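Side-chain contacts in sialidase domain-containing protein (Dyadobacter fermentans, PDB 5HX0), which is of unknown function but is built as a six-bladed beta-propeller related to non-viral sialidases, and so may bind or process glycans: residues P40-V45 with P353-R358; V49-E54 with L73-A78; A58-V63 with T89-P94; A371-L374 with R378-V381. All coordinates share one frame; numbering follows the deposited sequence.

Interaction 1. Residues P40-V45 with P353-R358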
loop_
_atom_site.group_PDB
_atom_site.type_symbol
_atom_site.label_atom_id
_atom_site.label_comp_id
_atom_site.label_asym_id
_atom_site.label_seq_id
_atom_site.Cartn_x
_atom_site.Cartn_y
_atom_site.Cartn_z
ATOM N N PRO A 40 -23.876 0.984 -38.660
ATOM C CA PRO A 40 -23.316 -0.061 -39.532
ATOM C C PRO A 40 -22.001 -0.601 -38.992
ATOM O O PRO A 40 -21.071 0.152 -38.704
ATOM C CB PRO A 40 -23.112 0.659 -40.874
ATOM C CG PRO A 40 -23.943 1.904 -40.799
ATOM C CD PRO A 40 -23.984 2.284 -39.347
ATOM N N GLY A 41 -21.936 -1.923 -38.866
ATOM C CA GLY A 41 -20.732 -2.595 -38.434
ATOM C C GLY A 41 -20.467 -2.566 -36.945
ATOM O O GLY A 41 -19.397 -3.023 -36.522
ATOM N N VAL A 42 -21.392 -2.041 -36.138
ATOM C CA VAL A 42 -21.235 -1.988 -34.686
ATOM C C VAL A 42 -22.325 -2.820 -34.034
ATOM O O VAL A 42 -23.502 -2.690 -34.383
ATOM C CB VAL A 42 -21.282 -0.549 -34.154
ATOM C CG1 VAL A 42 -21.097 -0.550 -32.655
ATOM C CG2 VAL A 42 -20.217 0.273 -34.828
ATOM N N ARG A 43 -21.931 -3.645 -33.065
ATOM C CA ARG A 43 -22.846 -4.511 -32.338
ATOM C C ARG A 43 -22.244 -4.809 -30.966
ATOM O O ARG A 43 -21.055 -5.119 -30.865
ATOM C CB ARG A 43 -23.081 -5.803 -33.137
ATOM C CG ARG A 43 -23.822 -6.903 -32.424
ATOM C CD ARG A 43 -24.025 -8.099 -33.355
ATOM N NE ARG A 43 -22.796 -8.861 -33.565
ATOM C CZ ARG A 43 -22.455 -9.928 -32.845
ATOM N NH1 ARG A 43 -23.250 -10.341 -31.869
ATOM N NH2 ARG A 43 -21.320 -10.574 -33.089
ATOM N N LYS A 44 -23.054 -4.722 -29.919
ATOM C CA LYS A 44 -22.594 -5.120 -28.598
ATOM C C LYS A 44 -22.720 -6.627 -28.461
ATOM O O LYS A 44 -23.805 -7.183 -28.637
ATOM C CB LYS A 44 -23.380 -4.424 -27.492
ATOM C CG LYS A 44 -22.957 -4.914 -26.100
ATOM C CD LYS A 44 -23.267 -3.903 -25.007
ATOM C CE LYS A 44 -24.687 -4.008 -24.578
ATOM N NZ LYS A 44 -24.954 -3.309 -23.298
ATOM N N VAL A 45 -21.611 -7.289 -28.160
ATOM C CA VAL A 45 -21.649 -8.731 -27.966
ATOM C C VAL A 45 -22.258 -9.068 -26.615
ATOM O O VAL A 45 -23.204 -9.858 -26.518
ATOM C CB VAL A 45 -20.235 -9.313 -28.117
ATOM C CG1 VAL A 45 -20.229 -10.834 -27.859
ATOM C CG2 VAL A 45 -19.703 -9.000 -29.495
ATOM N N PRO A 353 -22.714 8.813 -35.348
ATOM C CA PRO A 353 -23.855 8.437 -34.507
ATOM C C PRO A 353 -23.390 7.894 -33.168
ATOM O O PRO A 353 -22.371 7.211 -33.078
ATOM C CB PRO A 353 -24.571 7.359 -35.335
ATOM C CG PRO A 353 -23.518 6.806 -36.263
ATOM C CD PRO A 353 -22.576 7.961 -36.548
ATOM N N GLU A 354 -24.161 8.192 -32.124
ATOM C CA GLU A 354 -23.775 7.809 -30.773
ATOM C C GLU A 354 -24.203 6.372 -30.478
ATOM O O GLU A 354 -25.341 5.971 -30.751
ATOM C CB GLU A 354 -24.379 8.769 -29.752
ATOM C CG GLU A 354 -23.964 8.498 -28.316
ATOM C CD GLU A 354 -24.383 9.622 -27.386
ATOM O OE1 GLU A 354 -25.587 9.742 -27.098
ATOM O OE2 GLU A 354 -23.502 10.399 -26.959
ATOM N N ILE A 355 -23.267 5.602 -29.948
ATOM C CA ILE A 355 -23.461 4.215 -29.550
ATOM C C ILE A 355 -23.780 4.234 -28.062
ATOM O O ILE A 355 -23.001 4.774 -27.268
ATOM C CB ILE A 355 -22.185 3.394 -29.826
ATOM C CG1 ILE A 355 -21.780 3.503 -31.301
ATOM C CG2 ILE A 355 -22.340 1.953 -29.376
ATOM C CD1 ILE A 355 -20.366 3.026 -31.588
ATOM N N VAL A 356 -24.916 3.674 -27.652
ATOM C CA VAL A 356 -25.266 3.698 -26.230
ATOM C C VAL A 356 -24.952 2.328 -25.645
ATOM O O VAL A 356 -25.609 1.336 -25.981
ATOM C CB VAL A 356 -26.731 4.105 -26.000
ATOM C CG1 VAL A 356 -27.016 4.187 -24.503
ATOM C CG2 VAL A 356 -27.018 5.474 -26.654
ATOM N N LEU A 357 -23.951 2.255 -24.759
ATOM C CA LEU A 357 -23.535 0.949 -24.241
ATOM C C LEU A 357 -24.250 0.556 -22.945
ATOM O O LEU A 357 -24.532 -0.628 -22.730
ATOM C CB LEU A 357 -22.016 0.918 -24.014
ATOM C CG LEU A 357 -21.145 1.160 -25.251
ATOM C CD1 LEU A 357 -19.676 1.191 -24.868
ATOM C CD2 LEU A 357 -21.402 0.087 -26.316
ATOM N N ARG A 358 -24.535 1.510 -22.064
ATOM C CA ARG A 358 -25.175 1.218 -20.782
ATOM C C ARG A 358 -26.128 2.349 -20.451
ATOM O O ARG A 358 -25.799 3.520 -20.657
ATOM C CB ARG A 358 -24.166 1.075 -19.610
ATOM C CG ARG A 358 -23.130 -0.031 -19.743
ATOM C CD ARG A 358 -23.757 -1.414 -19.591
ATOM N NE ARG A 358 -24.229 -1.739 -18.249
ATOM C CZ ARG A 358 -23.579 -2.541 -17.405
ATOM N NH1 ARG A 358 -22.415 -3.081 -17.748
ATOM N NH2 ARG A 358 -24.098 -2.815 -16.225
#
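Val42 and Lys44 lie on the outermost strand of one propeller blade and face Ile355 and the backbone of Leu357 on the outermost strand of the blade before it. The two strands run almost parallel, their axes 9.0 Å apart, so side chains rather than backbone bonds bridge the gap. Val42 CG1 and Ile355 CD1 meet tip to tip at 3.8 Å. A chi1 of -179° swings the valine CG1 away from its backbone N, toward the isoleucine methyl, and Ile341 touches both residues. This is part of a seam between blades: strand 42-51 closes the ring by completing the sheet of the C-terminal strands, a Velcro-like closure, and the short valine and longer isoleucine fill the gap between the strands. Farther along, the seam turns polar. Lys44 is long enough to span it, bends at chi3 (82°) and brings NZ within 2.8 Å of Leu357 O, donating a hydrogen bond in the carbonyl plane. Leu357 and Arg358 form a classic beta bulge opposite Ile337. The ammonium group has a second partner in Asp47, and Arg358 is paired with Asp360, which probably eases the approach of the two cations, with Lys44 NZ 5.3 Å from Arg358 NE.

Interaction 2. Residues V49-E54 with L73-A78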
loop_
_atom_site.group_PDB
_atom_site.type_symbol
_atom_site.label_atom_id
_atom_site.label_comp_id
_atom_site.label_asym_id
_atom_site.label_seq_id
_atom_site.Cartn_x
_atom_site.Cartn_y
_atom_site.Cartn_z
ATOM N N VAL A 49 -18.633 -8.316 -16.090
ATOM C CA VAL A 49 -18.151 -7.789 -14.818
ATOM C C VAL A 49 -16.686 -8.191 -14.692
ATOM O O VAL A 49 -16.342 -9.366 -14.846
ATOM C CB VAL A 49 -18.985 -8.300 -13.632
ATOM C CG1 VAL A 49 -18.340 -7.855 -12.318
ATOM C CG2 VAL A 49 -20.413 -7.732 -13.713
ATOM N N ILE A 50 -15.820 -7.209 -14.475
ATOM C CA ILE A 50 -14.385 -7.421 -14.493
ATOM C C ILE A 50 -13.825 -7.576 -13.084
ATOM O O ILE A 50 -13.005 -8.454 -12.832
ATOM C CB ILE A 50 -13.698 -6.266 -15.261
ATOM C CG1 ILE A 50 -14.091 -6.339 -16.742
ATOM C CG2 ILE A 50 -12.149 -6.286 -15.066
ATOM C CD1 ILE A 50 -13.454 -5.273 -17.620
ATOM N N TYR A 51 -14.280 -6.753 -12.142
ATOM C CA TYR A 51 -13.887 -6.916 -10.743
ATOM C C TYR A 51 -14.939 -6.265 -9.873
ATOM O O TYR A 51 -15.288 -5.096 -10.091
ATOM C CB TYR A 51 -12.517 -6.299 -10.427
ATOM C CG TYR A 51 -12.223 -6.384 -8.951
ATOM C CD1 TYR A 51 -11.833 -7.586 -8.373
ATOM C CD2 TYR A 51 -12.430 -5.285 -8.109
ATOM C CE1 TYR A 51 -11.609 -7.676 -7.006
ATOM C CE2 TYR A 51 -12.199 -5.368 -6.746
ATOM C CZ TYR A 51 -11.787 -6.561 -6.202
ATOM O OH TYR A 51 -11.560 -6.639 -4.841
ATOM N N ARG A 52 -15.435 -7.022 -8.890
ATOM C CA ARG A 52 -16.499 -6.555 -8.010
ATOM C C ARG A 52 -16.309 -7.156 -6.630
ATOM O O ARG A 52 -16.208 -8.379 -6.493
ATOM C CB ARG A 52 -17.883 -6.949 -8.559
ATOM C CG ARG A 52 -19.036 -6.497 -7.656
ATOM C CD ARG A 52 -20.381 -7.112 -8.099
ATOM N NE ARG A 52 -21.523 -6.681 -7.276
ATOM C CZ ARG A 52 -21.826 -7.153 -6.067
ATOM N NH1 ARG A 52 -21.067 -8.064 -5.482
ATOM N NH2 ARG A 52 -22.902 -6.701 -5.433
ATOM N N ASN A 53 -16.318 -6.307 -5.610
ATOM C CA ASN A 53 -16.217 -6.769 -4.230
ATOM C C ASN A 53 -16.876 -5.709 -3.356
ATOM O O ASN A 53 -16.429 -4.560 -3.336
ATOM C CB ASN A 53 -14.749 -6.997 -3.831
ATOM C CG ASN A 53 -14.609 -7.532 -2.406
ATOM O OD1 ASN A 53 -15.363 -7.140 -1.520
ATOM N ND2 ASN A 53 -13.638 -8.434 -2.187
ATOM N N GLU A 54 -17.932 -6.095 -2.634
ATOM C CA GLU A 54 -18.724 -5.130 -1.874
ATOM C C GLU A 54 -17.929 -4.394 -0.802
ATOM O O GLU A 54 -18.372 -3.336 -0.347
ATOM C CB GLU A 54 -19.923 -5.830 -1.224
ATOM C CG GLU A 54 -20.997 -6.172 -2.204
ATOM C CD GLU A 54 -22.093 -7.013 -1.572
ATOM O OE1 GLU A 54 -22.049 -7.222 -0.337
ATOM O OE2 GLU A 54 -22.978 -7.477 -2.321
ATOM N N LEU A 73 -5.539 -4.813 -16.858
ATOM C CA LEU A 73 -6.387 -3.666 -16.544
ATOM C C LEU A 73 -6.043 -3.143 -15.153
ATOM O O LEU A 73 -6.137 -3.882 -14.163
ATOM C CB LEU A 73 -7.876 -4.025 -16.652
ATOM C CG LEU A 73 -8.906 -2.925 -16.321
ATOM C CD1 LEU A 73 -10.234 -3.212 -17.048
ATOM C CD2 LEU A 73 -9.181 -2.790 -14.827
ATOM N N ALA A 74 -5.675 -1.860 -15.087
ATOM C CA ALA A 74 -5.311 -1.192 -13.835
ATOM C C ALA A 74 -6.500 -0.391 -13.344
ATOM O O ALA A 74 -7.246 0.166 -14.153
ATOM C CB ALA A 74 -4.126 -0.248 -14.042
ATOM N N PHE A 75 -6.680 -0.334 -12.024
ATOM C CA PHE A 75 -7.733 0.508 -11.475
ATOM C C PHE A 75 -7.366 0.926 -10.060
ATOM O O PHE A 75 -6.422 0.414 -9.446
ATOM C CB PHE A 75 -9.123 -0.181 -11.510
ATOM C CG PHE A 75 -9.202 -1.475 -10.723
ATOM C CD1 PHE A 75 -8.707 -2.659 -11.262
ATOM C CD2 PHE A 75 -9.806 -1.514 -9.477
ATOM C CE1 PHE A 75 -8.790 -3.858 -10.576
ATOM C CE2 PHE A 75 -9.901 -2.716 -8.777
ATOM C CZ PHE A 75 -9.399 -3.886 -9.323
ATOM N N ARG A 76 -8.098 1.920 -9.576
ATOM C CA ARG A 76 -7.980 2.394 -8.203
ATOM C C ARG A 76 -8.878 1.545 -7.321
ATOM O O ARG A 76 -10.078 1.418 -7.594
ATOM C CB ARG A 76 -8.407 3.865 -8.103
ATOM C CG ARG A 76 -8.388 4.442 -6.659
ATOM C CD ARG A 76 -9.045 5.838 -6.651
ATOM N NE ARG A 76 -8.959 6.525 -5.347
ATOM C CZ ARG A 76 -9.858 6.403 -4.370
ATOM N NH1 ARG A 76 -10.918 5.598 -4.512
ATOM N NH2 ARG A 76 -9.697 7.083 -3.236
ATOM N N ARG A 77 -8.312 0.997 -6.246
ATOM C CA ARG A 77 -9.097 0.273 -5.254
ATOM C C ARG A 77 -8.917 0.911 -3.885
ATOM O O ARG A 77 -7.788 1.172 -3.455
ATOM C CB ARG A 77 -8.733 -1.215 -5.206
ATOM C CG ARG A 77 -9.751 -2.002 -4.375
ATOM C CD ARG A 77 -9.528 -3.513 -4.462
ATOM N NE ARG A 77 -8.353 -3.910 -3.684
ATOM C CZ ARG A 77 -8.088 -5.157 -3.306
ATOM N NH1 ARG A 77 -6.982 -5.420 -2.596
ATOM N NH2 ARG A 77 -8.931 -6.133 -3.627
ATOM N N ALA A 78 -10.032 1.170 -3.214
ATOM C CA ALA A 78 -10.052 1.773 -1.890
ATOM C C ALA A 78 -11.184 1.129 -1.102
ATOM O O ALA A 78 -12.103 0.547 -1.692
ATOM C CB ALA A 78 -10.259 3.294 -1.976
#
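Tyr51 packs against Phe75 and Arg77 in the close part of this contact. Its CD2 lies 3.6 Å from Phe75 CZ, and the two side chains cross at about a right angle, although the ring planes are inclined by only 34° and the centroids are 5.3 Å apart. Alongside, Ile50 CD1 meets Leu73 CD1 at 3.9 Å, one branched aliphatic chain lying across the other, and Ile394 touches Ile50, Leu73 and Phe75. Toward the surface the contact becomes polar. Arg77 bends at chi3, crosses the tyrosine and donates from NH2 to Tyr51 OH over 2.9 Å; the hydroxyl lies in the guanidinium plane, at its edge, but the bond is bent, with an angle of 146° at the hydrogen. A cation-pi contact with Phe56 and packing on Pro120 of the second subunit also hold this arginine. The loose side is the exposed loop beyond, where Arg52 NH2 and Glu54 OE2 make a salt bridge of 3.2 Å to one another and reach nothing on 73-78. Ile50 and Tyr51 both face Ile394 in a classic beta bulge, and the whole is largely apolar packing, closed by one polar bond, between neighbouring blades of a beta-propeller, with strands crossing at -66°.

Interaction 3. Residues A58-V63 with T89-P94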
loop_
_atom_site.group_PDB
_atom_site.type_symbol
_atom_site.label_atom_id
_atom_site.label_comp_id
_atom_site.label_asym_id
_atom_site.label_seq_id
_atom_site.Cartn_x
_atom_site.Cartn_y
_atom_site.Cartn_z
ATOM N N ALA A 58 -14.055 0.293 -6.418
ATOM C CA ALA A 58 -13.147 0.003 -7.525
ATOM C C ALA A 58 -13.525 0.919 -8.673
ATOM O O ALA A 58 -14.687 0.924 -9.096
ATOM C CB ALA A 58 -13.227 -1.469 -7.957
ATOM N N ALA A 59 -12.568 1.710 -9.166
ATOM C CA ALA A 59 -12.954 2.757 -10.111
ATOM C C ALA A 59 -11.783 3.172 -10.997
ATOM O O ALA A 59 -10.627 2.863 -10.724
ATOM C CB ALA A 59 -13.516 3.977 -9.365
ATOM N N PHE A 60 -12.115 3.908 -12.069
ATOM C CA PHE A 60 -11.161 4.608 -12.929
ATOM C C PHE A 60 -10.204 3.634 -13.620
ATOM O O PHE A 60 -8.993 3.652 -13.343
ATOM C CB PHE A 60 -10.364 5.645 -12.098
ATOM C CG PHE A 60 -11.235 6.441 -11.121
ATOM C CD1 PHE A 60 -12.380 7.101 -11.572
ATOM C CD2 PHE A 60 -10.914 6.503 -9.773
ATOM C CE1 PHE A 60 -13.209 7.820 -10.684
ATOM C CE2 PHE A 60 -11.740 7.215 -8.865
ATOM C CZ PHE A 60 -12.880 7.882 -9.329
ATOM N N PRO A 61 -10.685 2.770 -14.511
ATOM C CA PRO A 61 -9.791 1.775 -15.121
ATOM C C PRO A 61 -9.028 2.300 -16.332
ATOM O O PRO A 61 -9.443 3.241 -17.023
ATOM C CB PRO A 61 -10.756 0.661 -15.540
ATOM C CG PRO A 61 -12.022 1.470 -15.985
ATOM C CD PRO A 61 -12.088 2.621 -14.976
ATOM N N SER A 62 -7.867 1.694 -16.574
ATOM C CA SER A 62 -7.241 1.755 -17.886
ATOM C C SER A 62 -6.768 0.349 -18.220
ATOM O O SER A 62 -6.614 -0.499 -17.337
ATOM C CB SER A 62 -6.093 2.777 -17.950
ATOM O OG SER A 62 -5.029 2.414 -17.108
ATOM N N VAL A 63 -6.562 0.090 -19.504
ATOM C CA VAL A 63 -6.314 -1.289 -19.927
ATOM C C VAL A 63 -5.464 -1.318 -21.193
ATOM O O VAL A 63 -5.608 -0.472 -22.087
ATOM C CB VAL A 63 -7.659 -2.047 -20.080
ATOM C CG1 VAL A 63 -8.607 -1.313 -21.047
ATOM C CG2 VAL A 63 -7.437 -3.475 -20.540
ATOM N N THR A 89 -18.991 6.858 0.346
ATOM C CA THR A 89 -17.588 6.859 -0.077
ATOM C C THR A 89 -17.341 8.008 -1.053
ATOM O O THR A 89 -18.160 8.253 -1.943
ATOM C CB THR A 89 -17.250 5.508 -0.729
ATOM O OG1 THR A 89 -17.523 4.454 0.216
ATOM C CG2 THR A 89 -15.777 5.458 -1.198
ATOM N N ASN A 90 -16.236 8.736 -0.879
ATOM C CA ASN A 90 -15.871 9.731 -1.877
ATOM C C ASN A 90 -14.604 9.267 -2.609
ATOM O O ASN A 90 -14.261 8.083 -2.585
ATOM C CB ASN A 90 -15.741 11.112 -1.226
ATOM C CG ASN A 90 -14.678 11.154 -0.128
ATOM O OD1 ASN A 90 -13.770 10.324 -0.090
ATOM N ND2 ASN A 90 -14.806 12.121 0.784
ATOM N N HIS A 91 -13.936 10.188 -3.297
ATOM C CA HIS A 91 -12.810 9.795 -4.126
ATOM C C HIS A 91 -11.454 10.091 -3.469
ATOM O O HIS A 91 -10.432 10.122 -4.165
ATOM C CB HIS A 91 -12.917 10.459 -5.502
ATOM C CG HIS A 91 -14.083 9.969 -6.323
ATOM N ND1 HIS A 91 -14.579 10.665 -7.410
ATOM C CD2 HIS A 91 -14.840 8.847 -6.220
ATOM C CE1 HIS A 91 -15.589 9.993 -7.942
ATOM N NE2 HIS A 91 -15.772 8.886 -7.235
ATOM N N VAL A 92 -11.407 10.289 -2.152
ATOM C CA VAL A 92 -10.126 10.370 -1.458
ATOM C C VAL A 92 -10.113 9.350 -0.329
ATOM O O VAL A 92 -11.121 9.152 0.366
ATOM C CB VAL A 92 -9.788 11.788 -0.919
ATOM C CG1 VAL A 92 -9.672 12.789 -2.076
ATOM C CG2 VAL A 92 -10.775 12.247 0.152
ATOM N N ASP A 93 -8.972 8.710 -0.155
ATOM C CA ASP A 93 -8.782 7.732 0.911
ATOM C C ASP A 93 -7.287 7.466 1.020
ATOM O O ASP A 93 -6.666 7.169 -0.006
ATOM C CB ASP A 93 -9.551 6.432 0.600
ATOM C CG ASP A 93 -9.632 5.488 1.810
ATOM O OD1 ASP A 93 -8.573 5.124 2.374
ATOM O OD2 ASP A 93 -10.767 5.118 2.207
ATOM N N PRO A 94 -6.660 7.563 2.207
ATOM C CA PRO A 94 -5.203 7.312 2.272
ATOM C C PRO A 94 -4.818 5.932 1.775
ATOM O O PRO A 94 -3.701 5.745 1.275
ATOM C CB PRO A 94 -4.874 7.482 3.768
ATOM C CG PRO A 94 -6.210 7.189 4.488
ATOM C CD PRO A 94 -7.247 7.781 3.547
#
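Phe60 meets His91 through the far end of its ring. From CB, the side chain sets out with CG anti to the carbonyl carbon (chi1 -43°). The flat ring then passes the preceding residue: Ala59 CB sits over the centre of one face, 3.6 Å above the plane, and a methyl is small enough to fit there. Tyr384 and Tyr368 add further aromatic neighbours, the first edge-to-face. At the tip, CZ points into the middle of the imidazole, standing 3.6 Å above its plane, and is 3.7 Å from both His91 CE1 and His91 NE2. The rings are almost perpendicular, with planes at 88° and centroids 5.0 Å apart: a T-shaped stack in which phenylalanine supplies the edge and histidine the face. Histidine suits the place because its face can receive that edge while a nitrogen at its edge still bonds, and NE2 is hydrogen-bonded to Asp365. The loop carrying it is shaped by an Asx turn, in which Val92 N donates to Asn90 OD1 over 3.1 Å from above the carbonyl plane. Nearby, Val92 O accepts from Arg148 of the second subunit. With Phe60 behind it, the His91 side chain borders a site of the propeller holding an acetate about 3 Å away and a glycerol about 4 Å away, both probably from the crystallisation liquor, which may mark a pocket.

Interaction 4. Residues A371-L374 with R378-V381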
loop_
_atom_site.group_PDB
_atom_site.type_symbol
_atom_site.label_atom_id
_atom_site.label_comp_id
_atom_site.label_asym_id
_atom_site.label_seq_id
_atom_site.Cartn_x
_atom_site.Cartn_y
_atom_site.Cartn_z
ATOM N N ALA A 371 -10.907 1.757 -23.706
ATOM C CA ALA A 371 -11.102 0.643 -24.625
ATOM C C ALA A 371 -9.773 0.008 -25.014
ATOM O O ALA A 371 -8.725 0.663 -25.023
ATOM C CB ALA A 371 -11.845 1.089 -25.886
ATOM N N VAL A 372 -9.832 -1.274 -25.361
ATOM C CA VAL A 372 -8.668 -2.007 -25.845
ATOM C C VAL A 372 -9.122 -2.960 -26.941
ATOM O O VAL A 372 -10.220 -3.524 -26.878
ATOM C CB VAL A 372 -7.957 -2.760 -24.690
ATOM C CG1 VAL A 372 -8.901 -3.758 -24.062
ATOM C CG2 VAL A 372 -6.693 -3.450 -25.215
ATOM N N GLN A 373 -8.284 -3.131 -27.957
ATOM C CA GLN A 373 -8.597 -4.049 -29.050
ATOM C C GLN A 373 -8.360 -5.473 -28.564
ATOM O O GLN A 373 -7.259 -5.794 -28.106
ATOM C CB GLN A 373 -7.728 -3.741 -30.268
ATOM C CG GLN A 373 -8.216 -4.372 -31.569
ATOM C CD GLN A 373 -9.381 -3.605 -32.164
ATOM O OE1 GLN A 373 -9.382 -2.372 -32.167
ATOM N NE2 GLN A 373 -10.388 -4.329 -32.647
ATOM N N LEU A 374 -9.383 -6.319 -28.652
ATOM C CA LEU A 374 -9.218 -7.725 -28.289
ATOM C C LEU A 374 -8.627 -8.539 -29.439
ATOM O O LEU A 374 -7.692 -9.328 -29.245
ATOM C CB LEU A 374 -10.565 -8.315 -27.854
ATOM C CG LEU A 374 -11.128 -7.725 -26.565
ATOM C CD1 LEU A 374 -12.472 -8.383 -26.193
ATOM C CD2 LEU A 374 -10.116 -7.842 -25.436
ATOM N N ARG A 378 -13.046 -7.308 -32.504
ATOM C CA ARG A 378 -13.696 -7.056 -31.229
ATOM C C ARG A 378 -12.885 -6.102 -30.367
ATOM O O ARG A 378 -11.648 -6.158 -30.340
ATOM C CB ARG A 378 -13.943 -8.360 -30.477
ATOM C CG ARG A 378 -15.079 -9.144 -31.119
ATOM C CD ARG A 378 -15.427 -10.352 -30.328
ATOM N NE ARG A 378 -16.625 -11.002 -30.838
ATOM C CZ ARG A 378 -17.326 -11.901 -30.151
ATOM N NH1 ARG A 378 -16.939 -12.241 -28.924
ATOM N NH2 ARG A 378 -18.415 -12.449 -30.685
ATOM N N VAL A 379 -13.618 -5.242 -29.652
ATOM C CA VAL A 379 -13.071 -4.249 -28.733
ATOM C C VAL A 379 -13.728 -4.438 -27.373
ATOM O O VAL A 379 -14.947 -4.620 -27.284
ATOM C CB VAL A 379 -13.338 -2.816 -29.243
ATOM C CG1 VAL A 379 -12.986 -1.790 -28.180
ATOM C CG2 VAL A 379 -12.567 -2.539 -30.532
ATOM N N LEU A 380 -12.935 -4.348 -26.309
ATOM C CA LEU A 380 -13.471 -4.262 -24.951
ATOM C C LEU A 380 -13.486 -2.802 -24.523
ATOM O O LEU A 380 -12.443 -2.143 -24.520
ATOM C CB LEU A 380 -12.629 -5.082 -23.975
ATOM C CG LEU A 380 -12.925 -4.839 -22.496
ATOM C CD1 LEU A 380 -14.308 -5.371 -22.157
ATOM C CD2 LEU A 380 -11.858 -5.480 -21.623
ATOM N N VAL A 381 -14.661 -2.282 -24.206
ATOM C CA VAL A 381 -14.767 -0.961 -23.586
ATOM C C VAL A 381 -14.922 -1.222 -22.094
ATOM O O VAL A 381 -15.995 -1.621 -21.637
ATOM C CB VAL A 381 -15.942 -0.150 -24.137
ATOM C CG1 VAL A 381 -15.958 1.250 -23.485
ATOM C CG2 VAL A 381 -15.871 -0.071 -25.671
#
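Leu374 and Val372 both lean on Leu380 on one face of an antiparallel hairpin, while Ala371, Gln373, Val379 and Val381 share the other. On the first face Leu374 and Val372 each cross Leu380 at a slant. Leu374 CD1 and CD2 are each 4.0 Å from Leu380 CB, so its forked end spreads against that one carbon; Val372 CG1, held between the backbone N and carbonyl carbon (chi1 61°), comes to the same carbon at 4.0 Å. On the opposite face, Val379 CG1 lies 3.9 Å from Ala371 CB, a methyl small enough to leave room for the branched valine. Val381 CG2 approaches Ala371 CB more loosely. Gln373 turns at chi2 (78°) and brings its amide slantwise across Val379, with NE2 3.5 Å from CG2 of that valine; the same NE2 donates to Asp375 O. Between the faces runs the backbone ladder: Val372 and Leu380 form a hydrogen-bonded pair, each N 2.9 Å from the other's O, flanked by the non-hydrogen-bonded pairs Ala371-Val381 and Gln373-Val379. Leu374 N reaches Arg378 O at 2.8 Å. The chemistry thus divides the work: backbone bonds fix the register of the two strands and satisfy buried amides, while aliphatic side chains pack on Leu317 and Leu325 of the preceding blade from one face and, through Val372, on Val63 of the following blade from the other.

In the fold
Interactions 1, 2 and 4 all draw on the blade that closes the propeller ring. Interaction 4 pairs its inner strands, and its outer strand, 42-51, packs at one end on the preceding blade (interaction 1) and at the other on the following blade (interaction 2), with centres about 24 Å apart. Interactions 1 and 4 touch where Leu357 CD1 meets Val381 CG1 at 4.0 Å. Interactions 2 and 3 share the first blade, their centres about 9 Å apart, and are joined by backbone pairing of strands 56-65 and 71-79. Packing of strand 56-65 on strand 367-375 links interactions 3 and 4. Of these contacts, interaction 3 is the one found beside the acetate and glycerol, at His91.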